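Long-range contact in ribonucleoside-diphosphate reductase (Sulfolobus acidocaldarius DSM 639, PDB 6QRZ), which is an R2-like ligand-binding oxidase of the ferritin-like superfamily with a manganese/iron cofactor, possibly related in activity to ribonucleotide reductase: residues R241-N246 with R301-T306. Numbering follows the deposited sequence.
Sequences RLIVEN and RALKMT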
# COMPACT_ATOMS: atom_id res chain seq x y z
N ARG A 241 1.09 -12.91 -18.01
CA ARG A 241 -0.24 -13.47 -17.78
C ARG A 241 -1.25 -12.98 -18.80
O ARG A 241 -2.19 -13.70 -19.15
CB ARG A 241 -0.71 -13.14 -16.36
CG ARG A 241 -2.04 -13.77 -15.98
CD ARG A 241 -2.42 -13.43 -14.55
NE ARG A 241 -2.64 -12.00 -14.35
CZ ARG A 241 -3.81 -11.40 -14.53
NH1 ARG A 241 -4.87 -12.10 -14.91
NH2 ARG A 241 -3.93 -10.09 -14.33
N LEU A 242 -1.06 -11.75 -19.31
CA LEU A 242 -1.95 -11.24 -20.34
C LEU A 242 -1.59 -11.78 -21.72
O LEU A 242 -2.47 -11.92 -22.57
CB LEU A 242 -1.92 -9.71 -20.35
CG LEU A 242 -2.40 -9.02 -19.07
CD1 LEU A 242 -2.14 -7.52 -19.16
CD2 LEU A 242 -3.88 -9.30 -18.84
N ILE A 243 -0.31 -12.10 -21.95
CA ILE A 243 0.11 -12.69 -23.22
C ILE A 243 -0.15 -14.18 -23.27
O ILE A 243 0.04 -14.81 -24.32
CB ILE A 243 1.60 -12.34 -23.46
CG1 ILE A 243 1.82 -10.83 -23.32
CG2 ILE A 243 2.06 -12.74 -24.85
CD1 ILE A 243 3.25 -10.40 -23.52
N VAL A 244 -0.62 -14.78 -22.18
CA VAL A 244 -1.06 -16.17 -22.21
C VAL A 244 -2.58 -16.30 -22.12
O VAL A 244 -3.12 -17.34 -22.52
CB VAL A 244 -0.39 -17.01 -21.10
CG1 VAL A 244 1.12 -16.98 -21.26
CG2 VAL A 244 -0.80 -16.51 -19.73
N GLU A 245 -3.28 -15.28 -21.61
CA GLU A 245 -4.74 -15.30 -21.59
C GLU A 245 -5.35 -14.69 -22.85
O GLU A 245 -6.43 -15.11 -23.28
CB GLU A 245 -5.26 -14.56 -20.36
CG GLU A 245 -4.97 -15.26 -19.04
CD GLU A 245 -5.41 -14.44 -17.83
OE1 GLU A 245 -5.85 -13.29 -18.02
OE2 GLU A 245 -5.31 -14.95 -16.69
N ASN A 246 -4.67 -13.70 -23.45
CA ASN A 246 -5.07 -13.08 -24.72
C ASN A 246 -3.79 -12.79 -25.50
O ASN A 246 -3.38 -11.65 -25.68
CB ASN A 246 -5.90 -11.81 -24.49
CG ASN A 246 -7.29 -12.11 -23.97
OD1 ASN A 246 -7.95 -13.04 -24.41
ND2 ASN A 246 -7.74 -11.30 -23.01
N ARG A 301 9.00 -14.06 -24.79
CA ARG A 301 9.10 -15.35 -24.11
C ARG A 301 7.74 -15.87 -23.69
O ARG A 301 7.51 -17.09 -23.67
CB ARG A 301 10.02 -15.22 -22.89
CG ARG A 301 10.34 -16.54 -22.20
CD ARG A 301 11.27 -17.39 -23.05
NE ARG A 301 12.56 -16.74 -23.26
CZ ARG A 301 13.51 -17.20 -24.07
NH1 ARG A 301 13.32 -18.33 -24.75
NH2 ARG A 301 14.65 -16.55 -24.20
N ALA A 302 6.81 -14.97 -23.36
CA ALA A 302 5.48 -15.37 -22.94
C ALA A 302 4.66 -15.97 -24.08
O ALA A 302 3.71 -16.71 -23.81
CB ALA A 302 4.73 -14.17 -22.35
N LEU A 303 5.01 -15.67 -25.32
CA LEU A 303 4.25 -16.18 -26.45
C LEU A 303 4.39 -17.69 -26.56
O LEU A 303 5.44 -18.27 -26.25
CB LEU A 303 4.72 -15.51 -27.75
CG LEU A 303 4.24 -14.07 -27.95
CD1 LEU A 303 4.96 -13.43 -29.12
CD2 LEU A 303 2.74 -14.05 -28.18
N LYS A 304 3.31 -18.34 -27.01
CA LYS A 304 3.26 -19.79 -27.19
C LYS A 304 3.55 -20.54 -25.89
O LYS A 304 4.08 -21.65 -25.91
CB LYS A 304 4.22 -20.25 -28.29
CG LYS A 304 3.95 -19.61 -29.65
CD LYS A 304 4.89 -20.15 -30.71
CE LYS A 304 4.72 -21.64 -30.89
NZ LYS A 304 5.63 -22.17 -31.95
N MET A 305 3.19 -19.94 -24.75
CA MET A 305 3.33 -20.57 -23.45
C MET A 305 1.95 -20.91 -22.90
O MET A 305 1.00 -20.14 -23.05
CB MET A 305 4.08 -19.68 -22.46
CG MET A 305 5.59 -19.78 -22.56
SD MET A 305 6.44 -18.94 -21.20
CE MET A 305 8.13 -19.44 -21.50
N THR A 306 1.86 -22.07 -22.26
CA THR A 306 0.59 -22.51 -21.69
C THR A 306 0.25 -21.68 -20.46
O THR A 306 1.13 -21.40 -19.64
CB THR A 306 0.66 -23.99 -21.33
OG1 THR A 306 1.00 -24.76 -22.49
CG2 THR A 306 -0.68 -24.48 -20.78
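Ile243 lays its CB and CG2 over the methyl of Ala302, the two CB atoms 3.8 Å apart. Its CG2 is set anti to the backbone N (CG1 chi1 -52°), and from there it also meets CD2 of Leu303 at 3.6 Å. Leu303 leaves its backbone pointing away from helix 215-245, yet its end comes back to Ile243, the two side chains meeting at a slant. At the next residue, Val244 rests CG1 against two backbone carbonyl oxygens, 3.6 Å from both Ala302 O and Met305 O. CB of Met305 is a looser neighbour of the same methyl at 4.2 Å, while its extended thioether chain leads away.

The two carbonyls come from the first and last residues of a type II beta turn, Ala302 to Met305, closed by a weak Met305 N to Ala302 O bond. The turn follows helix 281-301 and rests against the C-terminal end of helix 215-245, which carries two ligands of the manganese/iron site, Glu228 and His231, further back. Ile250 and Tyr251 of helix 247-261 touch Ile243 and Leu303 respectively, and Val310 touches Val244. With methyl groups meeting methyls and carbonyl oxygens, the contact rests on van der Waals packing and the burial of a modest apolar surface (234 Å² over both sides), with no hydrogen bond between the segments to fix its direction.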